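Local atomic coordinates of hydrogenase maturation factor (Thermoanaerobacter tengcongensis, PDB entry 3VTI), a protein that is S-carbamoylated by HypF and probably dehydrates the carbamoyl group to a nitrile, using ATP, during maturation of [NiFe]-hydrogenases. Residues 213-227 against 281-295. Sequence-based numbering, arbitrary orientation.
Sequences SKMSGVGIKIYEEKL and IGEVNDSKLVTINTI
Ile222 wedges between the two arms of 281-295. Its CG1 lies 3.9 Å from Ile292 CB, while its CG2 turns to Ile281 CD1 at 4.1 Å; with CG1 set between backbone N and carbonyl carbon (chi1 64°), the branches part towards the two arms. Leu227 repeats this fork beyond the strand: CD2 meets Ile281 CG2 at 3.8 Å and CD1 meets Ile292 CD1 at 3.9 Å. At the other end Val218 CG2 packs on Val284 CG1 (3.6 Å). Gly282, lacking a side chain, can lie close to Ile222, CA to CA 3.9 Å. Ile281 and Gly282 together face Val147 as a classic beta bulge.

Strand 219-223 runs inside a mixed sheet, antiparallel to 281-285 and parallel to 290-293, with backbone hydrogen bonds such as Lys221 N to Glu283 O on one edge and Ile222 N to Thr291 O on the other. Helix 204-216 leads into it and packs back on the face of Ile220, Ile222, Val290 and Ile292.

The face of Lys221, Tyr223, Thr291, Asn293 and Glu283 is more polar. Lys221 passes the Asn285 amide and Thr291, then bends at chi3 (-81°) and again at chi4, bringing NZ to Asn293 OD1 (2.6 Å), 38° above the carbonyl plane. A water and Ser299 also bind NZ. The Asn293 side chain lies alongside Tyr223 (CB to CD1 3.8 Å), its amide steeply turned to the ring, whose edge reaches Gly282 CA. Glu283 pairs with Arg259.

The contact joins adjacent interior strands of the AIR synthase-related C-terminal domain, away from the magnesium site. Its chemistry implies a two-faced sheet: Ile220, Ile222 and Val290 against the helix, other aliphatic groups meeting each other, and opposite them a lysine amine among neutral oxygens, probably keeping its charge.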
loop_
_atom_site.group_PDB
_atom_site.type_symbol
_atom_site.label_atom_id
_atom_site.label_comp_id
_atom_site.label_asym_id
_atom_site.label_seq_id
_atom_site.Cartn_x
_atom_site.Cartn_y
_atom_site.Cartn_z
ATOM N N SER C 213 2.962 30.105 -7.905
ATOM C CA SER C 213 3.851 30.843 -8.810
ATOM C C SER C 213 3.895 30.286 -10.224
ATOM O O SER C 213 3.737 31.024 -11.194
ATOM C CB SER C 213 5.270 30.892 -8.256
ATOM O OG SER C 213 5.434 32.018 -7.412
ATOM N N LYS C 214 4.124 28.983 -10.328
ATOM C CA LYS C 214 4.192 28.309 -11.617
ATOM C C LYS C 214 2.894 28.506 -12.403
ATOM O O LYS C 214 2.915 29.008 -13.528
ATOM C CB LYS C 214 4.497 26.815 -11.419
ATOM C CG LYS C 214 4.743 26.037 -12.698
ATOM C CD LYS C 214 4.922 24.542 -12.418
ATOM C CE LYS C 214 4.941 23.745 -13.722
ATOM N NZ LYS C 214 5.195 22.279 -13.514
ATOM N N MET C 215 1.773 28.149 -11.785
ATOM C CA MET C 215 0.492 28.087 -12.484
ATOM C C MET C 215 -0.161 29.443 -12.724
ATOM O O MET C 215 -0.779 29.656 -13.768
ATOM C CB MET C 215 -0.466 27.140 -11.762
ATOM C CG MET C 215 0.008 25.678 -11.730
ATOM S SD MET C 215 -0.150 24.809 -13.311
ATOM C CE MET C 215 1.408 25.165 -14.090
ATOM N N SER C 216 -0.025 30.354 -11.765
ATOM C CA SER C 216 -0.540 31.711 -11.927
ATOM C C SER C 216 0.416 32.578 -12.734
ATOM O O SER C 216 0.021 33.622 -13.245
ATOM C CB SER C 216 -0.829 32.361 -10.569
ATOM O OG SER C 216 -2.041 31.886 -10.009
ATOM N N GLY C 217 1.668 32.147 -12.849
ATOM C CA GLY C 217 2.683 32.922 -13.547
ATOM C C GLY C 217 3.001 34.206 -12.803
ATOM O O GLY C 217 3.073 35.284 -13.404
ATOM N N VAL C 218 3.188 34.082 -11.490
ATOM C CA VAL C 218 3.471 35.216 -10.614
ATOM C C VAL C 218 4.566 34.861 -9.611
ATOM O O VAL C 218 5.072 33.743 -9.601
ATOM C CB VAL C 218 2.212 35.653 -9.815
ATOM C CG1 VAL C 218 1.099 36.145 -10.746
ATOM C CG2 VAL C 218 1.719 34.522 -8.904
ATOM N N GLY C 219 4.924 35.822 -8.763
ATOM C CA GLY C 219 5.830 35.567 -7.650
ATOM C C GLY C 219 5.130 35.781 -6.328
ATOM O O GLY C 219 4.031 36.330 -6.292
ATOM N N ILE C 220 5.751 35.330 -5.244
ATOM C CA ILE C 220 5.169 35.486 -3.909
ATOM C C ILE C 220 6.226 35.876 -2.882
ATOM O O ILE C 220 7.291 35.246 -2.788
ATOM C CB ILE C 220 4.397 34.217 -3.430
ATOM C CG1 ILE C 220 3.275 33.870 -4.414
ATOM C CG2 ILE C 220 3.790 34.456 -2.045
ATOM C CD1 ILE C 220 2.388 32.722 -3.993
ATOM N N LYS C 221 5.906 36.909 -2.129
ATOM C CA LYS C 221 6.745 37.343 -1.062
ATOM C C LYS C 221 6.098 37.108 0.269
ATOM O O LYS C 221 5.018 37.561 0.526
ATOM C CB LYS C 221 7.077 38.811 -1.221
ATOM C CG LYS C 221 8.039 39.321 -0.192
ATOM C CD LYS C 221 8.714 40.570 -0.668
ATOM C CE LYS C 221 9.868 40.277 -1.587
ATOM N NZ LYS C 221 11.153 40.657 -0.990
ATOM N N ILE C 222 6.791 36.381 1.115
ATOM C CA ILE C 222 6.341 36.175 2.488
ATOM C C ILE C 222 7.258 36.824 3.538
ATOM O O ILE C 222 8.400 37.212 3.254
ATOM C CB ILE C 222 6.071 34.684 2.813
ATOM C CG1 ILE C 222 7.355 33.853 2.716
ATOM C CG2 ILE C 222 4.970 34.138 1.907
ATOM C CD1 ILE C 222 7.200 32.396 3.161
ATOM N N TYR C 223 6.737 36.945 4.756
ATOM C CA TYR C 223 7.423 37.659 5.827
ATOM C C TYR C 223 7.699 36.746 7.012
ATOM O O TYR C 223 6.777 36.205 7.625
ATOM C CB TYR C 223 6.643 38.928 6.221
ATOM C CG TYR C 223 6.579 39.925 5.081
ATOM C CD1 TYR C 223 7.543 40.924 4.946
ATOM C CD2 TYR C 223 5.583 39.837 4.103
ATOM C CE1 TYR C 223 7.503 41.828 3.876
ATOM C CE2 TYR C 223 5.535 40.726 3.034
ATOM C CZ TYR C 223 6.496 41.720 2.927
ATOM O OH TYR C 223 6.451 42.598 1.870
ATOM N N GLU C 224 8.984 36.572 7.307
ATOM C CA GLU C 224 9.444 35.720 8.404
ATOM C C GLU C 224 8.712 35.971 9.725
ATOM O O GLU C 224 8.165 35.039 10.312
ATOM C CB GLU C 224 10.954 35.890 8.597
ATOM C CG GLU C 224 11.556 34.996 9.671
ATOM C CD GLU C 224 13.060 35.162 9.771
ATOM O OE1 GLU C 224 13.532 36.312 9.984
ATOM O OE2 GLU C 224 13.765 34.138 9.634
ATOM N N GLU C 225 8.704 37.228 10.167
ATOM C CA GLU C 225 8.058 37.641 11.419
ATOM C C GLU C 225 6.554 37.368 11.486
ATOM O O GLU C 225 5.982 37.314 12.574
ATOM C CB GLU C 225 8.306 39.132 11.697
ATOM C CG GLU C 225 8.108 40.055 10.492
ATOM C CD GLU C 225 9.323 40.061 9.561
ATOM O OE1 GLU C 225 10.420 40.425 10.035
ATOM O OE2 GLU C 225 9.188 39.691 8.367
ATOM N N LYS C 226 5.928 37.198 10.325
ATOM C CA LYS C 226 4.488 36.995 10.243
ATOM C C LYS C 226 4.082 35.533 10.151
ATOM O O LYS C 226 2.895 35.231 10.142
ATOM C CB LYS C 226 3.903 37.773 9.056
ATOM C CG LYS C 226 3.766 39.281 9.288
ATOM C CD LYS C 226 2.669 39.596 10.307
ATOM C CE LYS C 226 2.853 40.978 10.916
ATOM N NZ LYS C 226 3.968 41.000 11.910
ATOM N N LEU C 227 5.054 34.627 10.096
ATOM C CA LEU C 227 4.760 33.196 9.952
ATOM C C LEU C 227 4.425 32.540 11.291
ATOM O O LEU C 227 5.229 32.590 12.225
ATOM C CB LEU C 227 5.911 32.460 9.260
ATOM C CG LEU C 227 6.281 32.902 7.836
ATOM C CD1 LEU C 227 7.619 32.306 7.377
ATOM C CD2 LEU C 227 5.170 32.579 6.843
ATOM N N ILE C 281 0.500 36.520 5.649
ATOM C CA ILE C 281 1.919 36.144 5.613
ATOM C C ILE C 281 2.731 36.729 4.447
ATOM O O ILE C 281 3.959 36.741 4.498
ATOM C CB ILE C 281 2.131 34.604 5.667
ATOM C CG1 ILE C 281 1.449 33.917 4.479
ATOM C CG2 ILE C 281 1.653 34.041 7.012
ATOM C CD1 ILE C 281 1.942 32.517 4.194
ATOM N N GLY C 282 2.054 37.215 3.410
ATOM C CA GLY C 282 2.753 37.720 2.245
ATOM C C GLY C 282 1.901 38.378 1.184
ATOM O O GLY C 282 0.737 38.718 1.420
ATOM N N GLU C 283 2.506 38.553 0.009
ATOM C CA GLU C 283 1.919 39.280 -1.116
ATOM C C GLU C 283 2.378 38.644 -2.431
ATOM O O GLU C 283 3.520 38.207 -2.554
ATOM C CB GLU C 283 2.323 40.773 -1.075
ATOM C CG GLU C 283 1.478 41.676 -1.972
ATOM C CD GLU C 283 1.921 43.146 -1.985
ATOM O OE1 GLU C 283 3.062 43.438 -2.418
ATOM O OE2 GLU C 283 1.109 44.019 -1.597
ATOM N N VAL C 284 1.472 38.606 -3.405
ATOM C CA VAL C 284 1.756 38.105 -4.742
ATOM C C VAL C 284 2.508 39.162 -5.572
ATOM O O VAL C 284 2.018 40.277 -5.786
ATOM C CB VAL C 284 0.455 37.679 -5.450
ATOM C CG1 VAL C 284 0.722 37.275 -6.886
ATOM C CG2 VAL C 284 -0.214 36.546 -4.692
ATOM N N ASN C 285 3.697 38.781 -6.036
ATOM C CA ASN C 285 4.627 39.658 -6.742
ATOM C C ASN C 285 4.413 39.699 -8.240
ATOM O O ASN C 285 3.637 38.926 -8.800
ATOM C CB ASN C 285 6.071 39.194 -6.510
ATOM C CG ASN C 285 6.638 39.649 -5.185
ATOM O OD1 ASN C 285 6.014 40.418 -4.442
ATOM N ND2 ASN C 285 7.847 39.186 -4.883
ATOM N N ASP C 286 5.140 40.617 -8.865
ATOM C CA ASP C 286 5.263 40.740 -10.308
ATOM C C ASP C 286 6.364 39.773 -10.748
ATOM O O ASP C 286 6.329 39.233 -11.858
ATOM C CB ASP C 286 5.667 42.190 -10.656
ATOM C CG ASP C 286 5.204 42.626 -12.043
ATOM O OD1 ASP C 286 4.208 42.078 -12.564
ATOM O OD2 ASP C 286 5.830 43.541 -12.614
ATOM N N SER C 287 7.345 39.583 -9.861
ATOM C CA SER C 287 8.490 38.721 -10.103
ATOM C C SER C 287 7.988 37.301 -10.172
ATOM O O SER C 287 7.051 36.939 -9.459
ATOM C CB SER C 287 9.486 38.842 -8.950
ATOM O OG SER C 287 8.920 38.389 -7.726
ATOM N N LYS C 288 8.594 36.481 -11.015
ATOM C CA LYS C 288 8.180 35.084 -11.052
ATOM C C LYS C 288 8.983 34.269 -10.037
ATOM O O LYS C 288 9.411 33.144 -10.308
ATOM C CB LYS C 288 8.246 34.543 -12.484
ATOM C CG LYS C 288 7.183 35.179 -13.380
ATOM C CD LYS C 288 7.242 34.712 -14.825
ATOM C CE LYS C 288 6.146 35.405 -15.635
ATOM N NZ LYS C 288 6.187 35.050 -17.082
ATOM N N LEU C 289 9.163 34.860 -8.856
ATOM C CA LEU C 289 10.029 34.318 -7.814
ATOM C C LEU C 289 9.326 34.155 -6.463
ATOM O O LEU C 289 8.372 34.877 -6.149
ATOM C CB LEU C 289 11.263 35.207 -7.635
ATOM C CG LEU C 289 12.426 35.180 -8.632
ATOM C CD1 LEU C 289 12.928 33.758 -8.884
ATOM C CD2 LEU C 289 12.080 35.883 -9.952
ATOM N N VAL C 290 9.813 33.205 -5.669
ATOM C CA VAL C 290 9.295 32.975 -4.331
ATOM C C VAL C 290 10.344 33.409 -3.317
ATOM O O VAL C 290 11.380 32.756 -3.161
ATOM C CB VAL C 290 8.879 31.492 -4.108
ATOM C CG1 VAL C 290 8.286 31.293 -2.702
ATOM C CG2 VAL C 290 7.882 31.053 -5.168
ATOM N N THR C 291 10.058 34.520 -2.637
ATOM C CA THR C 291 11.016 35.172 -1.749
ATOM C C THR C 291 10.485 35.350 -0.325
ATOM O O THR C 291 9.286 35.509 -0.112
ATOM C CB THR C 291 11.428 36.559 -2.304
ATOM O OG1 THR C 291 10.280 37.413 -2.383
ATOM C CG2 THR C 291 12.067 36.430 -3.692
ATOM N N ILE C 292 11.393 35.329 0.644
ATOM C CA ILE C 292 11.045 35.574 2.043
ATOM C C ILE C 292 11.862 36.730 2.624
ATOM O O ILE C 292 13.086 36.769 2.498
ATOM C CB ILE C 292 11.195 34.296 2.919
ATOM C CG1 ILE C 292 10.810 34.587 4.374
ATOM C CG2 ILE C 292 12.602 33.711 2.807
ATOM C CD1 ILE C 292 10.770 33.375 5.270
ATOM N N ASN C 293 11.168 37.671 3.252
ATOM C CA ASN C 293 11.807 38.808 3.901
ATOM C C ASN C 293 11.982 38.569 5.390
ATOM O O ASN C 293 11.035 38.179 6.076
ATOM C CB ASN C 293 10.992 40.088 3.682
ATOM C CG ASN C 293 11.474 40.901 2.495
ATOM O OD1 ASN C 293 11.870 40.354 1.466
ATOM N ND2 ASN C 293 11.438 42.222 2.634
ATOM N N THR C 294 13.196 38.802 5.881
ATOM C CA THR C 294 13.475 38.754 7.313
ATOM C C THR C 294 13.220 40.136 7.924
ATOM O O THR C 294 12.823 41.076 7.217
ATOM C CB THR C 294 14.930 38.306 7.608
ATOM O OG1 THR C 294 15.846 39.338 7.216
ATOM C CG2 THR C 294 15.276 37.011 6.875
ATOM N N ILE C 295 13.432 40.250 9.237
ATOM C CA ILE C 295 13.386 41.545 9.923
ATOM C C ILE C 295 14.389 42.528 9.298
ATOM O O ILE C 295 15.535 42.156 8.992
ATOM C CB ILE C 295 13.618 41.426 11.473
ATOM C CG1 ILE C 295 14.892 40.621 11.800
ATOM C CG2 ILE C 295 12.407 40.807 12.163
ATOM C CD1 ILE C 295 15.384 40.758 13.250
HETATM O O HOH W 1 12.620 42.997 -0.500
#